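Local coordinates for protein putative isomerase (Sinorhizobium meliloti, PDB 2PPG) that is of unknown function but is named a putative isomerase and belongs to the enolase superfamily, with a mandelate racemase-type N-terminal domain and a TIM-barrel-like C-terminal domain, at residues L356-M361 with G377-K382; S330-A335 with V369-P374; M218-T223 with A242-R247. All coordinates share one frame; numbering follows the deposited sequence.

Contact 1: L356-M361 with G377-K382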
ATOM      1  N   LEU A 356      -0.758 -53.626   7.417  1.00 40.18           N
ATOM      2  CA  LEU A 356       0.152 -53.399   6.310  1.00 34.31           C
ATOM      3  C   LEU A 356       1.542 -52.940   6.779  1.00 36.37           C
ATOM      4  O   LEU A 356       2.475 -52.816   5.974  1.00 35.36           O
ATOM      5  CB  LEU A 356      -0.456 -52.369   5.361  1.00 31.08           C
ATOM      6  CG  LEU A 356      -1.944 -52.478   4.999  1.00 32.93           C
ATOM      7  CD1 LEU A 356      -2.358 -51.273   4.168  1.00 33.98           C
ATOM      8  CD2 LEU A 356      -2.272 -53.756   4.236  1.00 33.52           C
ATOM      9  N   LEU A 357       1.686 -52.692   8.079  1.00 33.87           N
ATOM     10  CA  LEU A 357       2.870 -52.015   8.566  1.00 33.94           C
ATOM     11  C   LEU A 357       3.615 -52.779   9.639  1.00 32.05           C
ATOM     12  O   LEU A 357       3.015 -53.535  10.395  1.00 32.67           O
ATOM     13  CB  LEU A 357       2.490 -50.634   9.102  1.00 36.55           C
ATOM     14  CG  LEU A 357       1.714 -49.707   8.158  1.00 37.70           C
ATOM     15  CD1 LEU A 357       1.338 -48.456   8.903  1.00 34.47           C
ATOM     16  CD2 LEU A 357       2.526 -49.367   6.903  1.00 35.43           C
ATOM     17  N   VAL A 358       4.931 -52.582   9.683  1.00 28.69           N
ATOM     18  CA  VAL A 358       5.734 -52.949  10.853  1.00 27.25           C
ATOM     19  C   VAL A 358       6.204 -51.660  11.530  1.00 27.60           C
ATOM     20  O   VAL A 358       6.070 -50.578  10.956  1.00 32.49           O
ATOM     21  CB  VAL A 358       6.942 -53.836  10.493  1.00 24.23           C
ATOM     22  CG1 VAL A 358       6.470 -55.232  10.078  1.00 22.31           C
ATOM     23  CG2 VAL A 358       7.769 -53.193   9.413  1.00 18.92           C
ATOM     24  N   GLY A 359       6.726 -51.766  12.748  1.00 25.34           N
ATOM     25  CA  GLY A 359       7.172 -50.594  13.501  1.00 23.86           C
ATOM     26  C   GLY A 359       6.246 -50.284  14.657  1.00 25.87           C
ATOM     27  O   GLY A 359       5.312 -51.023  14.913  1.00 29.94           O
ATOM     28  N   ASP A 360       6.491 -49.180  15.350  1.00 30.81           N
ATOM     29  CA  ASP A 360       5.752 -48.861  16.568  1.00 32.80           C
ATOM     30  C   ASP A 360       5.001 -47.525  16.510  1.00 34.10           C
ATOM     31  O   ASP A 360       4.696 -46.916  17.552  1.00 33.39           O
ATOM     32  CB  ASP A 360       6.670 -48.924  17.800  1.00 34.17           C
ATOM     33  CG  ASP A 360       7.807 -47.924  17.739  1.00 35.55           C
ATOM     34  OD1 ASP A 360       7.880 -47.157  16.755  1.00 35.32           O
ATOM     35  OD2 ASP A 360       8.632 -47.901  18.680  1.00 36.42           O
HETATM   36  N   MSE A 361       4.707 -47.077  15.293  1.00 32.32           N
HETATM   37  CA  MSE A 361       3.772 -45.989  15.115  1.00 38.16           C
HETATM   38  C   MSE A 361       2.419 -46.429  15.664  1.00 37.24           C
HETATM   39  O   MSE A 361       1.998 -47.567  15.467  1.00 39.38           O
HETATM   40  CB  MSE A 361       3.642 -45.626  13.642  1.00 40.33           C
HETATM   41  CG  MSE A 361       2.573 -44.587  13.365  1.00 43.71           C
HETATM   42 SE   MSE A 361       2.570 -43.922  11.524  1.00 48.96          SE
HETATM   43  CE  MSE A 361       1.928 -45.515  10.602  1.00 46.81           C
ATOM     44  N   GLY A 377      10.955 -45.488  10.668  1.00 27.90           N
ATOM     45  CA  GLY A 377      10.542 -46.322  11.793  1.00 29.28           C
ATOM     46  C   GLY A 377       9.341 -47.194  11.469  1.00 32.68           C
ATOM     47  O   GLY A 377       8.946 -48.023  12.284  1.00 39.40           O
ATOM     48  N   VAL A 378       8.739 -46.991  10.295  1.00 31.88           N
ATOM     49  CA  VAL A 378       7.715 -47.891   9.783  1.00 30.70           C
ATOM     50  C   VAL A 378       8.131 -48.410   8.418  1.00 30.29           C
ATOM     51  O   VAL A 378       8.913 -47.765   7.726  1.00 28.24           O
ATOM     52  CB  VAL A 378       6.307 -47.230   9.683  1.00 30.48           C
ATOM     53  CG1 VAL A 378       6.117 -46.207  10.764  1.00 34.36           C
ATOM     54  CG2 VAL A 378       6.087 -46.614   8.334  1.00 31.49           C
ATOM     55  N   GLU A 379       7.609 -49.578   8.041  1.00 31.41           N
ATOM     56  CA  GLU A 379       7.892 -50.193   6.738  1.00 34.48           C
ATOM     57  C   GLU A 379       6.691 -51.013   6.317  1.00 32.49           C
ATOM     58  O   GLU A 379       5.829 -51.293   7.138  1.00 35.68           O
ATOM     59  CB  GLU A 379       9.123 -51.094   6.814  1.00 34.65           C
ATOM     60  CG  GLU A 379      10.436 -50.358   6.924  1.00 41.85           C
ATOM     61  CD  GLU A 379      11.592 -51.272   7.285  1.00 47.23           C
ATOM     62  OE1 GLU A 379      11.480 -52.504   7.085  1.00 51.66           O
ATOM     63  OE2 GLU A 379      12.620 -50.760   7.774  1.00 48.52           O
ATOM     64  N   PRO A 380       6.618 -51.400   5.034  1.00 35.84           N
ATOM     65  CA  PRO A 380       5.515 -52.282   4.651  1.00 35.06           C
ATOM     66  C   PRO A 380       5.785 -53.668   5.216  1.00 35.84           C
ATOM     67  O   PRO A 380       6.936 -54.112   5.227  1.00 36.43           O
ATOM     68  CB  PRO A 380       5.580 -52.303   3.115  1.00 31.88           C
ATOM     69  CG  PRO A 380       6.543 -51.201   2.730  1.00 32.53           C
ATOM     70  CD  PRO A 380       7.482 -51.074   3.885  1.00 34.98           C
ATOM     71  N   SER A 381       4.746 -54.335   5.704  1.00 34.79           N
ATOM     72  CA  SER A 381       4.903 -55.670   6.261  1.00 38.65           C
ATOM     73  C   SER A 381       5.149 -56.648   5.122  1.00 40.29           C
ATOM     74  O   SER A 381       4.919 -56.299   3.960  1.00 42.90           O
ATOM     75  CB  SER A 381       3.652 -56.063   7.053  1.00 38.54           C
ATOM     76  OG  SER A 381       2.496 -56.002   6.235  1.00 37.82           O
ATOM     77  N   LYS A 382       5.619 -57.856   5.449  1.00 42.05           N
ATOM     78  CA  LYS A 382       5.771 -58.938   4.454  1.00 43.15           C
ATOM     79  C   LYS A 382       4.476 -59.183   3.662  1.00 40.37           C
ATOM     80  O   LYS A 382       4.514 -59.401   2.448  1.00 34.78           O
ATOM     81  CB  LYS A 382       6.243 -60.261   5.094  1.00 48.19           C
ATOM     82  CG  LYS A 382       7.637 -60.251   5.782  1.00 57.49           C
ATOM     83  CD  LYS A 382       8.671 -59.300   5.151  1.00 61.84           C
ATOM     84  CE  LYS A 382       9.126 -59.749   3.759  1.00 66.68           C
ATOM     85  NZ  LYS A 382       9.931 -61.001   3.793  1.00 69.29           N
TER
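Val358 and Glu379 form the hydrogen-bonded pair of a two-stranded antiparallel ribbon, strand 357-359 against strand 378-380, in the C-terminal part of this enolase-superfamily chain, where it meets both helix 325-336 and Trp68 of strand 66-72. The short strands twist, their directions lying 150° apart. Three backbone bonds join the two segments: Val358 N to Glu379 O at 3.0 Å, a weak return from Glu379 N to Val358 O at 3.4 Å, and, just beyond the strands, Ser381 N to Leu356 O at 2.7 Å. CA-H...O contacts fill in between, with Leu357 CA on Glu379 O and Val378 CA on Val358 O.

Among the side chains, Val358 CG2 touches Glu379 CB at 3.6 Å where the two side chains cross obliquely. Beyond CG the Glu379 chain stays extended and carries its carboxylate past the ribbon to a salt bridge with Lys138. The apolar contact lies where the first strand has ended: CB of Met361, a selenomethionine, meets Val378 CG1 at 3.8 Å, and both side chains also pack on Ala328 of helix 325-336.

The polar end belongs to Ser381, the N-cap of the following helix. Its CB lies 3.6 Å from Leu356 O, while chi1 of 58° sets OG between backbone N and carbonyl carbon, where OG bonds to Ala384 N and to Arg355 O.

Contact 2: S330-A335 with V369-P374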
ATOM      1  N   SER A 330       5.267 -37.939   7.915  1.00 28.02           N
ATOM      2  CA  SER A 330       4.575 -36.794   8.500  1.00 28.75           C
ATOM      3  C   SER A 330       4.798 -36.664  10.012  1.00 30.09           C
ATOM      4  O   SER A 330       5.012 -35.560  10.532  1.00 29.63           O
ATOM      5  CB  SER A 330       3.084 -36.850   8.185  1.00 25.81           C
ATOM      6  OG  SER A 330       2.501 -35.596   8.437  1.00 20.94           O
ATOM      7  N   LEU A 331       4.773 -37.801  10.702  1.00 29.68           N
ATOM      8  CA  LEU A 331       5.007 -37.844  12.142  1.00 27.93           C
ATOM      9  C   LEU A 331       6.445 -37.536  12.532  1.00 26.64           C
ATOM     10  O   LEU A 331       6.685 -36.837  13.509  1.00 26.10           O
ATOM     11  CB  LEU A 331       4.607 -39.209  12.687  1.00 30.25           C
ATOM     12  CG  LEU A 331       3.117 -39.514  12.561  1.00 29.70           C
ATOM     13  CD1 LEU A 331       2.845 -40.808  13.289  1.00 24.11           C
ATOM     14  CD2 LEU A 331       2.266 -38.356  13.117  1.00 30.03           C
ATOM     15  N   GLN A 332       7.397 -38.054  11.763  1.00 26.70           N
ATOM     16  CA  GLN A 332       8.805 -37.734  11.972  1.00 27.14           C
ATOM     17  C   GLN A 332       9.079 -36.239  11.815  1.00 27.51           C
ATOM     18  O   GLN A 332       9.786 -35.636  12.635  1.00 25.40           O
ATOM     19  CB  GLN A 332       9.696 -38.523  11.002  1.00 28.44           C
ATOM     20  CG  GLN A 332       9.858 -40.002  11.341  1.00 34.54           C
ATOM     21  CD  GLN A 332      10.654 -40.253  12.623  1.00 39.03           C
ATOM     22  OE1 GLN A 332      11.437 -39.404  13.071  1.00 40.18           O
ATOM     23  NE2 GLN A 332      10.463 -41.433  13.213  1.00 38.25           N
ATOM     24  N   ALA A 333       8.531 -35.643  10.756  1.00 26.68           N
ATOM     25  CA  ALA A 333       8.792 -34.239  10.484  1.00 24.81           C
ATOM     26  C   ALA A 333       8.067 -33.374  11.499  1.00 26.35           C
ATOM     27  O   ALA A 333       8.645 -32.421  12.028  1.00 28.28           O
ATOM     28  CB  ALA A 333       8.399 -33.883   9.096  1.00 20.45           C
ATOM     29  N   SER A 334       6.818 -33.730  11.802  1.00 27.72           N
ATOM     30  CA  SER A 334       6.083 -33.043  12.862  1.00 27.34           C
ATOM     31  C   SER A 334       6.878 -33.096  14.156  1.00 28.01           C
ATOM     32  O   SER A 334       6.854 -32.147  14.931  1.00 33.04           O
ATOM     33  CB  SER A 334       4.682 -33.628  13.072  1.00 26.44           C
ATOM     34  OG  SER A 334       3.872 -33.480  11.919  1.00 19.92           O
ATOM     35  N   ALA A 335       7.607 -34.186  14.380  1.00 23.61           N
ATOM     36  CA  ALA A 335       8.377 -34.328  15.625  1.00 24.26           C
ATOM     37  C   ALA A 335       9.526 -33.317  15.729  1.00 24.60           C
ATOM     38  O   ALA A 335       9.968 -32.986  16.826  1.00 25.37           O
ATOM     39  CB  ALA A 335       8.899 -35.767  15.790  1.00 20.03           C
ATOM     40  N   VAL A 369       1.609 -41.758  18.501  1.00 26.98           N
ATOM     41  CA  VAL A 369       2.881 -42.128  19.074  1.00 25.83           C
ATOM     42  C   VAL A 369       3.891 -42.081  17.926  1.00 28.21           C
ATOM     43  O   VAL A 369       3.706 -42.737  16.902  1.00 24.20           O
ATOM     44  CB  VAL A 369       2.815 -43.517  19.720  1.00 29.01           C
ATOM     45  CG1 VAL A 369       4.207 -43.981  20.147  1.00 26.57           C
ATOM     46  CG2 VAL A 369       1.818 -43.523  20.910  1.00 23.46           C
ATOM     47  N   VAL A 370       4.925 -41.264  18.082  1.00 26.46           N
ATOM     48  CA  VAL A 370       5.947 -41.125  17.055  1.00 28.15           C
ATOM     49  C   VAL A 370       6.822 -42.368  17.034  1.00 27.29           C
ATOM     50  O   VAL A 370       7.390 -42.733  18.069  1.00 30.67           O
ATOM     51  CB  VAL A 370       6.851 -39.897  17.322  1.00 29.79           C
ATOM     52  CG1 VAL A 370       8.012 -39.836  16.297  1.00 30.49           C
ATOM     53  CG2 VAL A 370       6.040 -38.613  17.310  1.00 27.05           C
ATOM     54  N   PRO A 371       6.925 -43.031  15.866  1.00 27.34           N
ATOM     55  CA  PRO A 371       7.767 -44.229  15.728  1.00 27.05           C
ATOM     56  C   PRO A 371       9.192 -43.934  16.141  1.00 30.14           C
ATOM     57  O   PRO A 371       9.692 -42.853  15.873  1.00 32.23           O
ATOM     58  CB  PRO A 371       7.690 -44.575  14.232  1.00 26.85           C
ATOM     59  CG  PRO A 371       6.984 -43.416  13.566  1.00 28.34           C
ATOM     60  CD  PRO A 371       6.208 -42.694  14.623  1.00 27.31           C
ATOM     61  N   THR A 372       9.840 -44.890  16.795  1.00 36.04           N
ATOM     62  CA  THR A 372      11.143 -44.652  17.422  1.00 38.65           C
ATOM     63  C   THR A 372      12.356 -44.966  16.544  1.00 44.17           C
ATOM     64  O   THR A 372      13.405 -45.343  17.062  1.00 45.69           O
ATOM     65  CB  THR A 372      11.283 -45.447  18.726  1.00 35.67           C
ATOM     66  OG1 THR A 372      10.981 -46.823  18.465  1.00 35.72           O
ATOM     67  CG2 THR A 372      10.332 -44.917  19.786  1.00 34.01           C
ATOM     68  N   GLY A 373      12.220 -44.797  15.229  1.00 48.68           N
ATOM     69  CA  GLY A 373      13.359 -44.942  14.298  1.00 45.98           C
ATOM     70  C   GLY A 373      13.868 -46.368  14.182  1.00 43.86           C
ATOM     71  O   GLY A 373      13.252 -47.280  14.741  1.00 40.31           O
ATOM     72  N   PRO A 374      14.980 -46.582  13.430  1.00 42.65           N
ATOM     73  CA  PRO A 374      15.701 -45.601  12.606  1.00 36.35           C
ATOM     74  C   PRO A 374      14.962 -45.318  11.296  1.00 34.13           C
ATOM     75  O   PRO A 374      14.048 -46.059  10.930  1.00 33.39           O
ATOM     76  CB  PRO A 374      17.053 -46.286  12.315  1.00 36.10           C
ATOM     77  CG  PRO A 374      17.057 -47.573  13.045  1.00 35.72           C
ATOM     78  CD  PRO A 374      15.623 -47.909  13.361  1.00 40.75           C
TER
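Leu331 and Pro371 meet at about a right angle where helix 325-336 of the TIM-barrel-like domain lies against the loop that follows strand 367-369. This is the more buried, apolar part of the contact. Leu331 points its CB toward the loop and brings CD1 to 4.1 Å from Pro371 CD, with Val369 O nearly as close to the same methyl. One helical turn later Ala335 also faces the loop, and its CB lies 4.2 Å from Val370 CG1. Chi1 of 175° sets that methyl anti to the Val370 backbone N, while the other branch, CG2, faces Leu331 O. The valine thus spans the turn between Leu331 and Ala335, so that two adjacent turns of the helix share one loop residue. All four of these residues are buried, and their carbon atoms meet at ordinary van der Waals distances.

Gln332 works differently. Its chain bends at chi2 (-68°) and slides past the proline in the opposite direction, placing NE2 3.1 Å from Pro371 O and 4.0 Å from Pro371 CG. The amide is held at both ends from outside the contact, NE2 by Leu376 O and OE1 by Cys145 N, which fixes its rotation.

Past Pro371 the loop leaves the helix for its solvent side. Thr372 and Pro374 are exposed and point away, Gly373 barely brushes the Gln332 amide, and the peptide bond before Pro374 is cis.

Other sides of the helix meet other elements: Ala333 packs on helix 293-310, Ser334 on strands 155-161 and 343-345, and Val370 continues the apolar layer from the loop onto Ile156 of strand 155-161.

Contact 3: M218-T223 with A242-R247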
HETATM    1  N   MSE A 218     -14.373 -27.112   4.646  1.00 40.49           N
HETATM    2  CA  MSE A 218     -15.381 -26.611   3.715  1.00 45.35           C
HETATM    3  C   MSE A 218     -15.197 -26.947   2.237  1.00 40.38           C
HETATM    4  O   MSE A 218     -16.014 -26.559   1.408  1.00 34.68           O
HETATM    5  CB  MSE A 218     -15.507 -25.115   3.876  1.00 50.04           C
HETATM    6  CG  MSE A 218     -16.054 -24.737   5.211  1.00 52.70           C
HETATM    7 SE   MSE A 218     -15.751 -22.864   5.536  1.00 61.58          SE
HETATM    8  CE  MSE A 218     -15.888 -22.970   7.471  1.00 58.15           C
ATOM      9  N   HIS A 219     -14.123 -27.651   1.910  1.00 38.29           N
ATOM     10  CA  HIS A 219     -13.929 -28.165   0.551  1.00 37.74           C
ATOM     11  C   HIS A 219     -14.065 -27.129  -0.579  1.00 35.05           C
ATOM     12  O   HIS A 219     -14.783 -27.368  -1.558  1.00 31.69           O
ATOM     13  CB  HIS A 219     -14.839 -29.382   0.291  1.00 38.21           C
ATOM     14  CG  HIS A 219     -14.296 -30.664   0.837  1.00 40.94           C
ATOM     15  ND1 HIS A 219     -14.282 -30.955   2.188  1.00 41.02           N
ATOM     16  CD2 HIS A 219     -13.732 -31.729   0.218  1.00 40.66           C
ATOM     17  CE1 HIS A 219     -13.732 -32.142   2.374  1.00 41.62           C
ATOM     18  NE2 HIS A 219     -13.389 -32.632   1.195  1.00 41.37           N
ATOM     19  N   TRP A 220     -13.395 -25.987  -0.424  1.00 30.16           N
ATOM     20  CA  TRP A 220     -13.042 -25.116  -1.560  1.00 36.40           C
ATOM     21  C   TRP A 220     -14.171 -24.382  -2.312  1.00 38.77           C
ATOM     22  O   TRP A 220     -14.101 -23.173  -2.485  1.00 41.01           O
ATOM     23  CB  TRP A 220     -12.194 -25.886  -2.580  1.00 30.03           C
ATOM     24  CG  TRP A 220     -10.938 -26.468  -2.023  1.00 30.60           C
ATOM     25  CD1 TRP A 220      -9.758 -25.817  -1.815  1.00 29.79           C
ATOM     26  CD2 TRP A 220     -10.716 -27.834  -1.641  1.00 30.45           C
ATOM     27  NE1 TRP A 220      -8.818 -26.688  -1.313  1.00 30.35           N
ATOM     28  CE2 TRP A 220      -9.380 -27.931  -1.197  1.00 29.15           C
ATOM     29  CE3 TRP A 220     -11.519 -28.980  -1.619  1.00 29.53           C
ATOM     30  CZ2 TRP A 220      -8.828 -29.129  -0.736  1.00 27.67           C
ATOM     31  CZ3 TRP A 220     -10.966 -30.170  -1.159  1.00 29.10           C
ATOM     32  CH2 TRP A 220      -9.633 -30.232  -0.729  1.00 27.50           C
ATOM     33  N   ALA A 221     -15.183 -25.115  -2.776  1.00 40.38           N
ATOM     34  CA  ALA A 221     -16.205 -24.581  -3.692  1.00 39.72           C
ATOM     35  C   ALA A 221     -17.097 -23.492  -3.088  1.00 39.97           C
ATOM     36  O   ALA A 221     -18.313 -23.678  -2.987  1.00 40.60           O
ATOM     37  CB  ALA A 221     -17.071 -25.719  -4.232  1.00 36.27           C
ATOM     38  N   HIS A 222     -16.491 -22.370  -2.688  1.00 37.80           N
ATOM     39  CA  HIS A 222     -17.222 -21.208  -2.165  1.00 35.47           C
ATOM     40  C   HIS A 222     -16.517 -19.918  -2.558  1.00 36.51           C
ATOM     41  O   HIS A 222     -15.289 -19.890  -2.698  1.00 33.46           O
ATOM     42  CB  HIS A 222     -17.326 -21.243  -0.639  1.00 35.93           C
ATOM     43  CG  HIS A 222     -17.908 -22.508  -0.092  1.00 40.54           C
ATOM     44  ND1 HIS A 222     -19.244 -22.827  -0.208  1.00 40.41           N
ATOM     45  CD2 HIS A 222     -17.335 -23.532   0.587  1.00 41.82           C
ATOM     46  CE1 HIS A 222     -19.469 -23.992   0.377  1.00 40.73           C
ATOM     47  NE2 HIS A 222     -18.326 -24.442   0.863  1.00 39.86           N
ATOM     48  N   THR A 223     -17.305 -18.855  -2.742  1.00 35.88           N
ATOM     49  CA  THR A 223     -16.779 -17.495  -2.867  1.00 34.42           C
ATOM     50  C   THR A 223     -16.535 -16.998  -1.454  1.00 35.57           C
ATOM     51  O   THR A 223     -17.028 -17.587  -0.498  1.00 36.37           O
ATOM     52  CB  THR A 223     -17.796 -16.523  -3.495  1.00 35.75           C
ATOM     53  OG1 THR A 223     -18.856 -16.254  -2.549  1.00 30.90           O
ATOM     54  CG2 THR A 223     -18.358 -17.084  -4.809  1.00 33.06           C
ATOM     55  N   ALA A 242     -11.595 -22.983  10.182  1.00 28.07           N
ATOM     56  CA  ALA A 242     -12.170 -23.152   8.854  1.00 30.83           C
ATOM     57  C   ALA A 242     -11.083 -23.617   7.895  1.00 29.90           C
ATOM     58  O   ALA A 242     -10.070 -22.954   7.734  1.00 32.63           O
ATOM     59  CB  ALA A 242     -12.755 -21.855   8.382  1.00 29.07           C
ATOM     60  N   GLU A 243     -11.292 -24.765   7.269  1.00 34.80           N
ATOM     61  CA  GLU A 243     -10.335 -25.312   6.306  1.00 34.74           C
ATOM     62  C   GLU A 243     -10.868 -25.158   4.881  1.00 33.89           C
ATOM     63  O   GLU A 243     -12.072 -25.293   4.645  1.00 32.79           O
ATOM     64  CB  GLU A 243     -10.059 -26.789   6.628  1.00 35.78           C
ATOM     65  CG  GLU A 243      -9.469 -27.612   5.480  1.00 38.79           C
ATOM     66  CD  GLU A 243      -9.059 -29.011   5.896  1.00 40.92           C
ATOM     67  OE1 GLU A 243      -8.941 -29.258   7.114  1.00 44.00           O
ATOM     68  OE2 GLU A 243      -8.848 -29.867   5.007  1.00 44.41           O
ATOM     69  N   ALA A 244      -9.965 -24.877   3.943  1.00 34.43           N
ATOM     70  CA  ALA A 244     -10.301 -24.715   2.523  1.00 32.37           C
ATOM     71  C   ALA A 244     -11.632 -23.996   2.258  1.00 35.12           C
ATOM     72  O   ALA A 244     -12.510 -24.576   1.639  1.00 40.09           O
ATOM     73  CB  ALA A 244     -10.296 -26.064   1.840  1.00 31.20           C
ATOM     74  N   PRO A 245     -11.785 -22.729   2.711  1.00 35.81           N
ATOM     75  CA  PRO A 245     -13.091 -22.082   2.571  1.00 33.25           C
ATOM     76  C   PRO A 245     -13.370 -21.542   1.162  1.00 30.31           C
ATOM     77  O   PRO A 245     -14.533 -21.394   0.788  1.00 28.96           O
ATOM     78  CB  PRO A 245     -13.017 -20.926   3.576  1.00 31.99           C
ATOM     79  CG  PRO A 245     -11.598 -20.557   3.615  1.00 33.50           C
ATOM     80  CD  PRO A 245     -10.803 -21.829   3.352  1.00 34.43           C
ATOM     81  N   VAL A 246     -12.325 -21.246   0.395  1.00 28.82           N
ATOM     82  CA  VAL A 246     -12.499 -20.808  -0.996  1.00 26.63           C
ATOM     83  C   VAL A 246     -11.578 -21.584  -1.921  1.00 28.67           C
ATOM     84  O   VAL A 246     -10.875 -22.491  -1.484  1.00 29.10           O
ATOM     85  CB  VAL A 246     -12.225 -19.300  -1.185  1.00 25.87           C
ATOM     86  CG1 VAL A 246     -13.141 -18.439  -0.262  1.00 20.22           C
ATOM     87  CG2 VAL A 246     -10.743 -18.990  -0.981  1.00 21.21           C
ATOM     88  N   ARG A 247     -11.579 -21.221  -3.198  1.00 28.68           N
ATOM     89  CA  ARG A 247     -10.772 -21.911  -4.187  1.00 26.48           C
ATOM     90  C   ARG A 247      -9.317 -21.630  -3.912  1.00 25.14           C
ATOM     91  O   ARG A 247      -8.984 -20.529  -3.456  1.00 22.98           O
ATOM     92  CB  ARG A 247     -11.132 -21.426  -5.583  1.00 30.53           C
ATOM     93  CG  ARG A 247     -11.540 -22.540  -6.519  1.00 37.64           C
ATOM     94  CD  ARG A 247     -12.883 -23.087  -6.114  1.00 40.99           C
ATOM     95  NE  ARG A 247     -13.491 -23.962  -7.117  1.00 44.04           N
ATOM     96  CZ  ARG A 247     -13.236 -25.262  -7.245  1.00 44.18           C
ATOM     97  NH1 ARG A 247     -12.349 -25.860  -6.464  1.00 41.84           N
ATOM     98  NH2 ARG A 247     -13.867 -25.967  -8.173  1.00 47.06           N
TER
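Ala244 presents its CB to one face of the Trp220 indole, a CH-pi contact with the methyl 3.6 Å from the centroid of the five-membered ring and only 11° off its normal. At chi1 of -57° the Trp220 CG lies anti to its carbonyl carbon, which lays the ring over Ala244 while Val246 O comes to its edge, 3.5 Å from CD1. Trp220 NE1 is bonded to Glu270. Beside the indole, the Arg247 guanidinium approaches Trp220 CB obliquely, and Val113 of a second subunit packs on both residues.

His222 is turned edge-on: Pro245 O lies in the plane of its ring, 3.5 Å from CD2, and NE2 makes a weak bond back to Met218 O. Ala221 just before it is the centre of an inverse gamma turn. Met218, a selenomethionine extended beyond CG, passes the Pro245 ring at a slant, SE 3.9 Å from Pro245 CB, and ends with CE 3.4 Å from Ala242 CB.

Two backbone bonds fix the segments to each other, Met218 N to Glu243 O at 2.9 Å and Trp220 N to Ala244 O at 2.7 Å. Glu243 points its carboxylate to Lys187 and lies near Asp217 and Glu269, an acidic group at the C-terminal ends of barrel strands that recalls the metal-binding carboxylates of the enolase superfamily.

The contact joins the C-terminal ends of the parallel barrel strands 213-217 and 241-243, linked as a beta-alpha-beta unit by helix 224-234, on which Met218, His222 and Pro245 pack; Pro245 and Val246 also meet helix 251-260.

Contact 3 and the helix of contact 2 belong to the barrel; the ribbon of contact 1 comes later in the C-terminal half of the chain and also meets strand 66-72. Contact 3 closes before the others open. Contacts 1 and 2 interlock along the chain, their segments alternating from helix 325-336 to strand 378-380, and their centres are 13 Å apart. They touch directly: Asp360 OD2 and Thr372 OG1 are 2.6 Å apart, probably hydrogen-bonded, and the SE of Met361 packs on Leu331 CD1. Ribbon, loop and helix thus form one continuous packed region. Contact 3 sits across the chain's centre, about 35 Å from contact 1 and 30 Å from contact 2, between centres.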